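PDB 5KBP: glycosyl hydrolase, family 38 from Enterococcus faecalis, which probably hydrolyses alpha-mannosidic linkages in carbohydrates, with a bound metal ion likely taking part. Local coordinates for residues H16-W21 and H351-I356; Y90-D95 and Y125-F130; G131-T136 and D690-V695; A148-G153 and G283-Q288. All coordinates share one frame; numbering follows the deposited sequence.

Contact 1. Residues H16-W21 and H351-I356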
loop_
_atom_site.group_PDB
_atom_site.type_symbol
_atom_site.label_atom_id
_atom_site.label_comp_id
_atom_site.label_asym_id
_atom_site.label_seq_id
_atom_site.Cartn_x
_atom_site.Cartn_y
_atom_site.Cartn_z
ATOM N N HIS A 16 -9.021 23.695 -3.853
ATOM C CA HIS A 16 -8.000 22.920 -4.550
ATOM C C HIS A 16 -7.483 21.840 -3.611
ATOM O O HIS A 16 -6.749 22.131 -2.661
ATOM C CB HIS A 16 -6.869 23.828 -5.019
ATOM C CG HIS A 16 -5.815 23.117 -5.811
ATOM N ND1 HIS A 16 -4.543 22.899 -5.330
ATOM C CD2 HIS A 16 -5.851 22.568 -7.047
ATOM C CE1 HIS A 16 -3.837 22.249 -6.238
ATOM N NE2 HIS A 16 -4.608 22.035 -7.290
ATOM N N TRP A 17 -7.860 20.592 -3.868
ATOM C CA TRP A 17 -7.634 19.502 -2.925
ATOM C C TRP A 17 -6.558 18.560 -3.460
ATOM O O TRP A 17 -6.843 17.635 -4.223
ATOM C CB TRP A 17 -8.920 18.750 -2.644
ATOM C CG TRP A 17 -8.798 17.913 -1.431
ATOM C CD1 TRP A 17 -8.474 16.589 -1.375
ATOM C CD2 TRP A 17 -8.955 18.349 -0.078
ATOM N NE1 TRP A 17 -8.438 16.169 -0.068
ATOM C CE2 TRP A 17 -8.729 17.232 0.748
ATOM C CE3 TRP A 17 -9.274 19.575 0.516
ATOM C CZ2 TRP A 17 -8.809 17.304 2.134
ATOM C CZ3 TRP A 17 -9.355 19.642 1.895
ATOM C CH2 TRP A 17 -9.125 18.514 2.687
ATOM N N ASP A 18 -5.319 18.795 -3.038
ATOM C CA ASP A 18 -4.257 17.828 -3.273
ATOM C C ASP A 18 -4.558 16.559 -2.487
ATOM O O ASP A 18 -4.642 16.588 -1.254
ATOM C CB ASP A 18 -2.906 18.415 -2.865
ATOM C CG ASP A 18 -2.592 19.708 -3.592
ATOM O OD1 ASP A 18 -2.166 19.641 -4.763
ATOM O OD2 ASP A 18 -2.767 20.789 -2.993
ATOM N N ARG A 19 -4.733 15.448 -3.207
ATOM C CA ARG A 19 -5.201 14.215 -2.580
ATOM C C ARG A 19 -4.227 13.725 -1.515
ATOM O O ARG A 19 -4.642 13.198 -0.475
ATOM C CB ARG A 19 -5.421 13.146 -3.650
ATOM C CG ARG A 19 -6.246 11.956 -3.199
ATOM C CD ARG A 19 -6.749 11.173 -4.402
ATOM N NE ARG A 19 -7.529 10.002 -4.013
ATOM C CZ ARG A 19 -7.017 8.788 -3.841
ATOM N NH1 ARG A 19 -5.720 8.581 -4.023
ATOM N NH2 ARG A 19 -7.803 7.781 -3.490
ATOM N N GLU A 20 -2.929 13.893 -1.754
ATOM C CA GLU A 20 -1.907 13.532 -0.780
ATOM C C GLU A 20 -0.692 14.414 -1.015
ATOM O O GLU A 20 -0.261 14.584 -2.159
ATOM C CB GLU A 20 -1.536 12.049 -0.891
ATOM C CG GLU A 20 -1.433 11.542 -2.319
ATOM C CD GLU A 20 -1.325 10.032 -2.394
ATOM O OE1 GLU A 20 -1.014 9.508 -3.485
ATOM O OE2 GLU A 20 -1.551 9.367 -1.362
ATOM N N TRP A 21 -0.151 14.977 0.066
ATOM C CA TRP A 21 0.967 15.906 -0.049
ATOM C C TRP A 21 1.852 15.873 1.192
ATOM O O TRP A 21 2.624 14.927 1.383
ATOM C CB TRP A 21 0.451 17.326 -0.298
ATOM C CG TRP A 21 1.516 18.293 -0.724
ATOM C CD1 TRP A 21 2.788 17.993 -1.118
ATOM C CD2 TRP A 21 1.401 19.719 -0.793
ATOM N NE1 TRP A 21 3.471 19.144 -1.430
ATOM C CE2 TRP A 21 2.641 20.217 -1.240
ATOM C CE3 TRP A 21 0.369 20.623 -0.524
ATOM C CZ2 TRP A 21 2.877 21.579 -1.420
ATOM C CZ3 TRP A 21 0.606 21.973 -0.703
ATOM C CH2 TRP A 21 1.849 22.438 -1.147
ATOM N N HIS A 351 -1.292 9.492 -10.155
ATOM C CA HIS A 351 -1.046 10.567 -11.108
ATOM C C HIS A 351 -1.416 11.984 -10.656
ATOM O O HIS A 351 -1.168 12.919 -11.425
ATOM C CB HIS A 351 -1.776 10.257 -12.415
ATOM C CG HIS A 351 -1.134 9.167 -13.216
ATOM N ND1 HIS A 351 -1.700 8.651 -14.362
ATOM C CD2 HIS A 351 0.031 8.501 -13.037
ATOM C CE1 HIS A 351 -0.912 7.711 -14.853
ATOM N NE2 HIS A 351 0.146 7.601 -14.068
ATOM N N PRO A 352 -2.004 12.221 -9.472
ATOM C CA PRO A 352 -2.072 13.609 -8.992
ATOM C C PRO A 352 -0.676 14.210 -8.914
ATOM O O PRO A 352 0.293 13.526 -8.580
ATOM C CB PRO A 352 -2.717 13.476 -7.611
ATOM C CG PRO A 352 -3.595 12.304 -7.747
ATOM C CD PRO A 352 -2.839 11.342 -8.627
ATOM N N HIS A 353 -0.581 15.504 -9.240
ATOM C CA HIS A 353 0.729 16.106 -9.481
ATOM C C HIS A 353 1.650 15.960 -8.276
ATOM O O HIS A 353 2.834 15.647 -8.433
ATOM C CB HIS A 353 0.578 17.577 -9.885
ATOM C CG HIS A 353 -0.132 18.421 -8.873
ATOM N ND1 HIS A 353 -1.503 18.418 -8.732
ATOM C CD2 HIS A 353 0.337 19.312 -7.968
ATOM C CE1 HIS A 353 -1.847 19.262 -7.776
ATOM N NE2 HIS A 353 -0.749 19.817 -7.297
ATOM N N ASP A 354 1.127 16.148 -7.064
ATOM C CA ASP A 354 1.963 15.966 -5.881
ATOM C C ASP A 354 2.400 14.517 -5.694
ATOM O O ASP A 354 3.423 14.271 -5.046
ATOM C CB ASP A 354 1.231 16.459 -4.636
ATOM C CG ASP A 354 1.113 17.968 -4.594
ATOM O OD1 ASP A 354 1.884 18.643 -5.308
ATOM O OD2 ASP A 354 0.258 18.481 -3.843
ATOM N N SER A 355 1.662 13.559 -6.255
ATOM C CA SER A 355 2.051 12.157 -6.146
ATOM C C SER A 355 3.177 11.815 -7.117
ATOM O O SER A 355 4.273 11.424 -6.703
ATOM C CB SER A 355 0.837 11.255 -6.394
ATOM O OG SER A 355 -0.146 11.429 -5.389
ATOM N N ILE A 356 2.922 11.974 -8.418
ATOM C CA ILE A 356 3.863 11.497 -9.427
ATOM C C ILE A 356 5.114 12.368 -9.479
ATOM O O ILE A 356 6.195 11.888 -9.842
ATOM C CB ILE A 356 3.168 11.407 -10.799
ATOM C CG1 ILE A 356 4.079 10.733 -11.828
ATOM C CG2 ILE A 356 2.725 12.786 -11.272
ATOM C CD1 ILE A 356 4.464 9.313 -11.464
HETATM O O HOH W 1 -1.284 14.079 -4.737
#
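The carboxylates of Asp18 and Asp354 come together with their planes only 28° apart. Asp18 OD1 lies 2.8 Å from Asp354 OD2, a close approach of two acceptors and not a hydrogen bond. The same Asp18 OD1 lies 2.9 Å from His353 NE2. Here the carboxylate stands steeply to the imidazole, at 71°. His353 reaches this point because its CG sits between the backbone N and the carbonyl carbon (chi1 58°), which turns the ring back toward the 16-21 loop. His16 comes from the opposite direction. The two imidazoles meet rim to rim, His16 CE1 being 3.9 Å from His353 CE1. His16 ND1 is hydrogen-bonded to Asp234. Asp354 OD2 sits over one face of the Trp21 indole, 3.4 Å from Trp21 CG. A separate polar link closes the other end. Ser355 OG donates to the anti lone pair of Glu20 OE1, at 2.8 Å, and Arg371 pairs with the same oxygen. One water donates to Glu20 O and to Ser355 OG. The groups are brought by the loop after strand 7-13 and by the short helix 353-356. His16, Asp18 and His353, with nearby Asp128, are consistent with the zinc site of family 38 mannosidases. No metal is modelled here, and Asp354 lies beside the group.

Contact 2. Residues Y90-D95 and Y125-F130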
loop_
_atom_site.group_PDB
_atom_site.type_symbol
_atom_site.label_atom_id
_atom_site.label_comp_id
_atom_site.label_asym_id
_atom_site.label_seq_id
_atom_site.Cartn_x
_atom_site.Cartn_y
_atom_site.Cartn_z
ATOM N N TYR A 90 -10.836 12.870 -13.890
ATOM C CA TYR A 90 -10.875 11.947 -12.763
ATOM C C TYR A 90 -9.964 12.425 -11.640
ATOM O O TYR A 90 -10.359 12.436 -10.470
ATOM C CB TYR A 90 -10.482 10.543 -13.231
ATOM C CG TYR A 90 -10.409 9.505 -12.134
ATOM C CD1 TYR A 90 -11.562 9.021 -11.527
ATOM C CD2 TYR A 90 -9.187 8.996 -11.716
ATOM C CE1 TYR A 90 -11.497 8.066 -10.526
ATOM C CE2 TYR A 90 -9.112 8.042 -10.718
ATOM C CZ TYR A 90 -10.269 7.581 -10.127
ATOM O OH TYR A 90 -10.196 6.631 -9.133
ATOM N N ILE A 91 -8.743 12.834 -11.984
ATOM C CA ILE A 91 -7.805 13.433 -11.044
ATOM C C ILE A 91 -7.149 14.629 -11.723
ATOM O O ILE A 91 -7.226 14.801 -12.942
ATOM C CB ILE A 91 -6.737 12.429 -10.556
ATOM C CG1 ILE A 91 -6.163 11.631 -11.733
ATOM C CG2 ILE A 91 -7.320 11.490 -9.514
ATOM C CD1 ILE A 91 -4.913 12.229 -12.345
ATOM N N LEU A 92 -6.500 15.461 -10.914
ATOM C CA LEU A 92 -5.710 16.582 -11.413
ATOM C C LEU A 92 -4.261 16.123 -11.518
ATOM O O LEU A 92 -3.576 15.975 -10.502
ATOM C CB LEU A 92 -5.840 17.794 -10.495
ATOM C CG LEU A 92 -7.246 18.357 -10.283
ATOM C CD1 LEU A 92 -7.171 19.690 -9.551
ATOM C CD2 LEU A 92 -7.985 18.494 -11.607
ATOM N N GLN A 93 -3.796 15.903 -12.741
ATOM C CA GLN A 93 -2.525 15.241 -12.984
ATOM C C GLN A 93 -1.408 16.246 -13.238
ATOM O O GLN A 93 -1.631 17.449 -13.389
ATOM C CB GLN A 93 -2.636 14.290 -14.181
ATOM C CG GLN A 93 -2.540 14.983 -15.538
ATOM C CD GLN A 93 -3.825 15.679 -15.952
ATOM O OE1 GLN A 93 -4.723 15.890 -15.136
ATOM N NE2 GLN A 93 -3.919 16.032 -17.228
ATOM N N ASP A 94 -0.185 15.723 -13.279
ATOM C CA ASP A 94 0.938 16.426 -13.876
ATOM C C ASP A 94 0.970 16.091 -15.361
ATOM O O ASP A 94 0.917 14.916 -15.737
ATOM C CB ASP A 94 2.257 16.035 -13.211
ATOM C CG ASP A 94 3.445 16.772 -13.802
ATOM O OD1 ASP A 94 3.972 16.318 -14.840
ATOM O OD2 ASP A 94 3.847 17.808 -13.235
ATOM N N ASP A 95 1.055 17.124 -16.200
ATOM C CA ASP A 95 0.904 16.922 -17.638
ATOM C C ASP A 95 2.048 16.097 -18.216
ATOM O O ASP A 95 1.819 15.084 -18.884
ATOM C CB ASP A 95 0.799 18.273 -18.346
ATOM C CG ASP A 95 -0.616 18.821 -18.348
ATOM O OD1 ASP A 95 -1.551 18.044 -18.062
ATOM O OD2 ASP A 95 -0.795 20.021 -18.644
ATOM N N TYR A 125 -9.293 21.948 -16.359
ATOM C CA TYR A 125 -8.936 22.493 -15.052
ATOM C C TYR A 125 -7.483 22.136 -14.753
ATOM O O TYR A 125 -7.176 20.999 -14.387
ATOM C CB TYR A 125 -9.885 21.958 -13.981
ATOM C CG TYR A 125 -10.007 22.828 -12.748
ATOM C CD1 TYR A 125 -10.508 24.120 -12.833
ATOM C CD2 TYR A 125 -9.648 22.347 -11.496
ATOM C CE1 TYR A 125 -10.630 24.916 -11.706
ATOM C CE2 TYR A 125 -9.768 23.133 -10.365
ATOM C CZ TYR A 125 -10.260 24.417 -10.475
ATOM O OH TYR A 125 -10.379 25.201 -9.352
ATOM N N PHE A 126 -6.591 23.114 -14.910
ATOM C CA PHE A 126 -5.168 22.953 -14.602
ATOM C C PHE A 126 -4.708 24.070 -13.669
ATOM O O PHE A 126 -3.810 24.846 -14.005
ATOM C CB PHE A 126 -4.333 22.945 -15.881
ATOM C CG PHE A 126 -4.788 21.944 -16.901
ATOM C CD1 PHE A 126 -4.315 20.644 -16.873
ATOM C CD2 PHE A 126 -5.681 22.307 -17.897
ATOM C CE1 PHE A 126 -4.726 19.722 -17.811
ATOM C CE2 PHE A 126 -6.098 21.387 -18.839
ATOM C CZ PHE A 126 -5.618 20.094 -18.795
ATOM N N PRO A 127 -5.290 24.165 -12.470
ATOM C CA PRO A 127 -5.005 25.335 -11.625
ATOM C C PRO A 127 -3.586 25.372 -11.089
ATOM O O PRO A 127 -3.056 26.466 -10.857
ATOM C CB PRO A 127 -6.032 25.203 -10.494
ATOM C CG PRO A 127 -6.260 23.737 -10.383
ATOM C CD PRO A 127 -6.154 23.187 -11.783
ATOM N N ASP A 128 -2.945 24.217 -10.893
ATOM C CA ASP A 128 -1.628 24.168 -10.270
ATOM C C ASP A 128 -0.665 23.261 -11.030
ATOM O O ASP A 128 0.336 22.816 -10.460
ATOM C CB ASP A 128 -1.748 23.712 -8.813
ATOM C CG ASP A 128 -0.576 24.154 -7.964
ATOM O OD1 ASP A 128 0.063 25.166 -8.319
ATOM O OD2 ASP A 128 -0.294 23.490 -6.944
ATOM N N THR A 129 -0.939 22.985 -12.303
ATOM C CA THR A 129 -0.101 22.072 -13.070
ATOM C C THR A 129 1.250 22.714 -13.368
ATOM O O THR A 129 1.321 23.853 -13.839
ATOM C CB THR A 129 -0.797 21.677 -14.372
ATOM O OG1 THR A 129 -2.124 21.215 -14.087
ATOM C CG2 THR A 129 -0.026 20.569 -15.076
ATOM N N PHE A 130 2.325 21.977 -13.091
ATOM C CA PHE A 130 3.689 22.461 -13.305
ATOM C C PHE A 130 3.998 22.368 -14.794
ATOM O O PHE A 130 4.571 21.390 -15.274
ATOM C CB PHE A 130 4.689 21.656 -12.482
ATOM C CG PHE A 130 4.335 21.542 -11.023
ATOM C CD1 PHE A 130 3.633 22.547 -10.376
ATOM C CD2 PHE A 130 4.712 20.423 -10.298
ATOM C CE1 PHE A 130 3.310 22.435 -9.036
ATOM C CE2 PHE A 130 4.394 20.307 -8.959
ATOM C CZ PHE A 130 3.693 21.314 -8.327
HETATM O O HOH W 2 -5.300 18.896 -14.109
#
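Tyr125, on strand 124-126, meets Leu92 at the edge of its ring. Leu92 CD1 approaches Tyr125 CD2 near the ring plane, at 4.1 Å. The carbonyl of Tyr125 takes part as well: water 2 donates to Tyr125 O at 2.8 Å and, on a longer bond, to Gln93 OE1. It bridges the two segments where no direct hydrogen bond does. Phe126 follows, with its rim toward the first segment. Gln93 NE2 lies in the ring plane, 3.8 Å from Phe126 CE1, and its amide is turned 65° to the ring. Gln93 bends at chi2 (-78°) to get there, and Asn103 accepts from the same NE2. Asp95 OD1 approaches the same ring atom obliquely, 3.6 Å from Phe126 CE1. Pro127 then adds its CG to the apolar patch, 4.2 Å from Leu92 CD1. Thr129 directs its methyl at the carboxylate of Asp95, with Thr129 CG2 3.7 Å from Asp95 OD2. At Phe130, the CB packs 4.0 Å from Asp94 OD2. The other oxygen, Asp94 OD1, is bound by the backbone N of Leu97. The chemistry is mixed: a small apolar patch, carboxylates against carbon, and one water bridge. Buried Asp94 OD2 has no partner in the model. With no direct hydrogen bond across, packing and the water join the segments.

Contact 3. Residues G131-T136 and D690-V695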
loop_
_atom_site.group_PDB
_atom_site.type_symbol
_atom_site.label_atom_id
_atom_site.label_comp_id
_atom_site.label_asym_id
_atom_site.label_seq_id
_atom_site.Cartn_x
_atom_site.Cartn_y
_atom_site.Cartn_z
ATOM N N GLY A 131 3.613 23.402 -15.536
ATOM C CA GLY A 131 3.797 23.395 -16.974
ATOM C C GLY A 131 2.693 22.645 -17.688
ATOM O O GLY A 131 2.255 21.587 -17.227
ATOM N N ASN A 132 2.230 23.181 -18.813
ATOM C CA ASN A 132 1.122 22.601 -19.556
ATOM C C ASN A 132 1.598 22.108 -20.916
ATOM O O ASN A 132 2.349 22.799 -21.611
ATOM C CB ASN A 132 -0.011 23.616 -19.724
ATOM C CG ASN A 132 -0.754 23.873 -18.425
ATOM O OD1 ASN A 132 -1.726 23.188 -18.108
ATOM N ND2 ASN A 132 -0.297 24.861 -17.666
ATOM N N MET A 133 1.151 20.908 -21.282
ATOM C CA MET A 133 1.554 20.290 -22.538
ATOM C C MET A 133 1.097 21.127 -23.728
ATOM O O MET A 133 0.068 21.809 -23.683
ATOM C CB MET A 133 0.973 18.880 -22.636
ATOM C CG MET A 133 -0.541 18.849 -22.508
ATOM S SD MET A 133 -1.261 17.205 -22.553
ATOM C CE MET A 133 -0.646 16.516 -21.028
ATOM N N GLY A 134 1.876 21.063 -24.810
ATOM C CA GLY A 134 1.555 21.842 -25.993
ATOM C C GLY A 134 0.284 21.398 -26.689
ATOM O O GLY A 134 -0.402 22.216 -27.310
ATOM N N GLN A 135 -0.050 20.112 -26.600
ATOM C CA GLN A 135 -1.230 19.568 -27.263
ATOM C C GLN A 135 -2.512 19.744 -26.457
ATOM O O GLN A 135 -3.515 19.098 -26.782
ATOM C CB GLN A 135 -1.020 18.082 -27.576
ATOM C CG GLN A 135 -0.105 17.804 -28.759
ATOM C CD GLN A 135 -0.804 17.958 -30.100
ATOM O OE1 GLN A 135 -1.796 18.675 -30.222
ATOM N NE2 GLN A 135 -0.289 17.273 -31.115
ATOM N N THR A 136 -2.507 20.595 -25.430
ATOM C CA THR A 136 -3.714 20.792 -24.626
ATOM C C THR A 136 -4.919 21.226 -25.452
ATOM O O THR A 136 -6.004 20.650 -25.258
ATOM C CB THR A 136 -3.434 21.790 -23.496
ATOM O OG1 THR A 136 -2.290 21.366 -22.746
ATOM C CG2 THR A 136 -4.632 21.884 -22.567
ATOM N N ASP A 690 10.389 14.106 -26.791
ATOM C CA ASP A 690 9.085 13.460 -26.796
ATOM C C ASP A 690 8.210 14.043 -25.694
ATOM O O ASP A 690 8.601 14.068 -24.524
ATOM C CB ASP A 690 9.238 11.952 -26.606
ATOM C CG ASP A 690 7.945 11.201 -26.854
ATOM O OD1 ASP A 690 7.198 11.591 -27.773
ATOM O OD2 ASP A 690 7.674 10.220 -26.131
ATOM N N SER A 691 7.025 14.518 -26.072
ATOM C CA SER A 691 6.079 15.050 -25.099
ATOM C C SER A 691 4.777 14.260 -25.143
ATOM O O SER A 691 4.795 13.031 -25.257
ATOM C CB SER A 691 5.818 16.535 -25.357
ATOM O OG SER A 691 5.076 17.111 -24.295
ATOM N N ILE A 692 3.646 14.952 -25.060
ATOM C CA ILE A 692 2.334 14.316 -25.042
ATOM C C ILE A 692 1.738 14.436 -26.437
ATOM O O ILE A 692 1.290 15.516 -26.839
ATOM C CB ILE A 692 1.419 14.944 -23.984
ATOM C CG1 ILE A 692 2.090 14.879 -22.612
ATOM C CG2 ILE A 692 0.069 14.240 -23.967
ATOM C CD1 ILE A 692 2.520 13.485 -22.216
ATOM N N TYR A 693 1.727 13.321 -27.171
ATOM C CA TYR A 693 1.225 13.279 -28.546
ATOM C C TYR A 693 1.913 14.328 -29.415
ATOM O O TYR A 693 1.293 14.955 -30.277
ATOM C CB TYR A 693 -0.294 13.460 -28.590
ATOM C CG TYR A 693 -1.088 12.350 -27.943
ATOM C CD1 TYR A 693 -1.094 11.070 -28.479
ATOM C CD2 TYR A 693 -1.854 12.589 -26.811
ATOM C CE1 TYR A 693 -1.827 10.054 -27.894
ATOM C CE2 TYR A 693 -2.594 11.580 -26.220
ATOM C CZ TYR A 693 -2.575 10.314 -26.766
ATOM O OH TYR A 693 -3.307 9.305 -26.182
ATOM N N GLU A 694 3.213 14.516 -29.193
ATOM C CA GLU A 694 3.905 15.637 -29.811
ATOM C C GLU A 694 5.408 15.454 -29.678
ATOM O O GLU A 694 5.899 15.059 -28.617
ATOM C CB GLU A 694 3.470 16.958 -29.158
ATOM C CG GLU A 694 4.360 18.148 -29.450
ATOM C CD GLU A 694 3.939 19.378 -28.669
ATOM O OE1 GLU A 694 3.876 20.472 -29.267
ATOM O OE2 GLU A 694 3.662 19.246 -27.459
ATOM N N VAL A 695 6.126 15.737 -30.760
ATOM C CA VAL A 695 7.572 15.923 -30.726
ATOM C C VAL A 695 7.794 17.431 -30.704
ATOM O O VAL A 695 7.769 18.093 -31.746
ATOM C CB VAL A 695 8.267 15.257 -31.915
ATOM C CG1 VAL A 695 9.756 15.565 -31.897
ATOM C CG2 VAL A 695 8.033 13.755 -31.888
#
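Met133 has CG between its backbone N and carbonyl carbon (chi1 57°) and folds again at chi3 (67°), which brings the thioether across Ile692. Met133 SD lies 3.5 Å from Ile692 CG2, and Met133 CE rests 3.6 Å from Ile692 CG1. Ile692 offers both branches of its side chain to the methionine. Gln135 also bends, at chi2, and passes its CG over the backbone of the second loop, 3.3 Å from Ile692 O. Its amide then reaches one carbonyl further: Gln135 NE2 donates to Tyr693 O at 2.9 Å, with an N-H...O angle of 148°. This is the direct hydrogen bond of the contact. Phe890 O takes a second bond from NE2, and Gln138 holds OE1, so the amide is fixed at both ends. Glu694 CB packs on Gln135 CG. The extended chain of Glu694 brings OE2 within 3.7 Å of Gly134 CA, where it is buried without a partner in the model. Met133 to Thr136 form a type I turn, and Gln135 is at the N-cap position of helix 136-141. The partner is the loop of a beta-hairpin between strands 686-690 and 695-699. The contact is a type I turn leading into helix 136-141 of the N-terminal domain, docked on a hairpin loop of the C-terminal beta domain.

Contact 4. Residues A148-G153 and G283-Q288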
loop_
_atom_site.group_PDB
_atom_site.type_symbol
_atom_site.label_atom_id
_atom_site.label_comp_id
_atom_site.label_asym_id
_atom_site.label_seq_id
_atom_site.Cartn_x
_atom_site.Cartn_y
_atom_site.Cartn_z
ATOM N N ALA A 148 -10.085 26.006 -21.110
ATOM C CA ALA A 148 -9.177 25.453 -20.114
ATOM C C ALA A 148 -8.701 26.559 -19.186
ATOM O O ALA A 148 -8.194 27.585 -19.649
ATOM C CB ALA A 148 -7.976 24.767 -20.775
ATOM N N ALA A 149 -8.864 26.346 -17.882
ATOM C CA ALA A 149 -8.398 27.279 -16.865
ATOM C C ALA A 149 -7.088 26.772 -16.276
ATOM O O ALA A 149 -6.992 25.607 -15.877
ATOM C CB ALA A 149 -9.442 27.456 -15.762
ATOM N N PHE A 150 -6.085 27.648 -16.222
ATOM C CA PHE A 150 -4.757 27.275 -15.758
ATOM C C PHE A 150 -4.168 28.415 -14.939
ATOM O O PHE A 150 -4.695 29.530 -14.917
ATOM C CB PHE A 150 -3.833 26.916 -16.930
ATOM C CG PHE A 150 -3.655 28.029 -17.924
ATOM C CD1 PHE A 150 -4.579 28.226 -18.937
ATOM C CD2 PHE A 150 -2.559 28.873 -17.850
ATOM C CE1 PHE A 150 -4.418 29.248 -19.853
ATOM C CE2 PHE A 150 -2.392 29.898 -18.763
ATOM C CZ PHE A 150 -3.323 30.085 -19.767
ATOM N N GLY A 151 -3.056 28.127 -14.266
ATOM C CA GLY A 151 -2.450 29.098 -13.376
ATOM C C GLY A 151 -0.986 29.387 -13.639
ATOM O O GLY A 151 -0.494 30.467 -13.296
ATOM N N ARG A 152 -0.275 28.440 -14.246
ATOM C CA ARG A 152 1.152 28.573 -14.499
ATOM C C ARG A 152 1.434 28.533 -15.995
ATOM O O ARG A 152 0.680 27.939 -16.772
ATOM C CB ARG A 152 1.945 27.462 -13.800
ATOM C CG ARG A 152 1.731 27.384 -12.299
ATOM C CD ARG A 152 2.430 26.165 -11.719
ATOM N NE ARG A 152 2.252 26.057 -10.274
ATOM C CZ ARG A 152 3.134 26.487 -9.378
ATOM N NH1 ARG A 152 4.262 27.057 -9.778
ATOM N NH2 ARG A 152 2.889 26.346 -8.082
ATOM N N GLY A 153 2.536 29.175 -16.392
ATOM C CA GLY A 153 3.025 29.147 -17.755
ATOM C C GLY A 153 2.948 30.481 -18.474
ATOM O O GLY A 153 3.730 30.717 -19.404
ATOM N N GLY A 283 1.443 26.597 -28.090
ATOM C CA GLY A 283 2.328 25.509 -27.709
ATOM C C GLY A 283 2.477 25.335 -26.205
ATOM O O GLY A 283 1.566 25.609 -25.423
ATOM N N GLU A 284 3.658 24.867 -25.805
ATOM C CA GLU A 284 3.933 24.591 -24.402
ATOM C C GLU A 284 3.903 25.871 -23.578
ATOM O O GLU A 284 4.251 26.957 -24.053
ATOM C CB GLU A 284 5.300 23.917 -24.246
ATOM C CG GLU A 284 5.340 22.433 -24.569
ATOM C CD GLU A 284 6.723 21.845 -24.360
ATOM O OE1 GLU A 284 7.696 22.627 -24.312
ATOM O OE2 GLU A 284 6.840 20.608 -24.240
ATOM N N LEU A 285 3.493 25.728 -22.322
ATOM C CA LEU A 285 3.544 26.792 -21.326
ATOM C C LEU A 285 4.407 26.271 -20.182
ATOM O O LEU A 285 3.895 25.731 -19.199
ATOM C CB LEU A 285 2.146 27.187 -20.848
ATOM C CG LEU A 285 1.113 27.516 -21.926
ATOM C CD1 LEU A 285 -0.203 27.940 -21.293
ATOM C CD2 LEU A 285 1.631 28.592 -22.868
ATOM N N THR A 286 5.725 26.421 -20.321
ATOM C CA THR A 286 6.685 25.876 -19.370
ATOM C C THR A 286 7.435 26.975 -18.619
ATOM O O THR A 286 8.565 26.766 -18.170
ATOM C CB THR A 286 7.671 24.953 -20.085
ATOM O OG1 THR A 286 7.029 24.354 -21.218
ATOM C CG2 THR A 286 8.146 23.847 -19.150
ATOM N N SER A 287 6.813 28.148 -18.476
ATOM C CA SER A 287 7.422 29.291 -17.794
ATOM C C SER A 287 8.766 29.655 -18.420
ATOM O O SER A 287 9.749 29.913 -17.721
ATOM C CB SER A 287 7.574 29.024 -16.293
ATOM O OG SER A 287 6.338 28.649 -15.712
ATOM N N GLN A 288 8.809 29.672 -19.756
ATOM C CA GLN A 288 10.064 29.928 -20.455
ATOM C C GLN A 288 10.572 31.344 -20.214
ATOM O O GLN A 288 11.787 31.560 -20.150
ATOM C CB GLN A 288 9.895 29.684 -21.956
ATOM C CG GLN A 288 9.553 28.250 -22.337
ATOM C CD GLN A 288 8.064 27.964 -22.288
ATOM O OE1 GLN A 288 7.288 28.733 -21.719
ATOM N NE2 GLN A 288 7.656 26.855 -22.893
#
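Phe150 and Leu285 meet in a CH-pi contact. Leu285 CD1 stands over one face of the ring, 4.2 Å from the Phe150 centroid and 25° off the ring normal. Its nearest ring atom is Phe150 CE2, at 3.9 Å. Two torsions make this possible. Phe150 has CG wedged between its backbone N and carbonyl carbon (chi1 59°), which turns the ring from the end of strand 147-150 toward the other loop. Leu285 keeps CG beside the backbone N (chi1 -52°), with CD1 extended beyond it, and the two side chains cross at about a right angle. Trp177 of strand 174-178 touches both and extends the apolar cluster. Closer to the backbone, Leu285 CB packs on Gly153 CA at 3.8 Å. Gly153 has no side chain there, so the main chains come close together. Ser287 flanks the same glycine, with Ser287 OG 3.9 Å from Gly153 N. Arg152 adds little, since its guanidinium group leads away to a salt bridge with Asp128. On the second segment, Gln288 curls back, and its OE1 accepts a weak hydrogen bond from Thr286 N. No hydrogen bond joins the two segments directly. The contact therefore rests on van der Waals packing, with one methyl on an aromatic face and a side chain against bare glycine backbone.

In the fold
Contacts 2, 3 and 4 touch one another, and contact 1 joins them through contact 2. The centres of contacts 1 and 2 are about 9 Å apart, and those of contacts 3 and 4 about 11 Å. Contacts 1 and 3 lie furthest apart, at about 20 Å between centres. Residues 125-130 of contact 2 run straight on into 131-136 of contact 3. Contacts 2 and 4 meet on neighbouring strands 124-126 and 147-150 of one sheet. Along the sequence, contacts 2 and 4 lie between the segments of contact 1. Contacts 1 and 3 alternate. Contact 1 joins the N-terminal domain to the middle domain, and contact 3 joins it to the C-terminal domain.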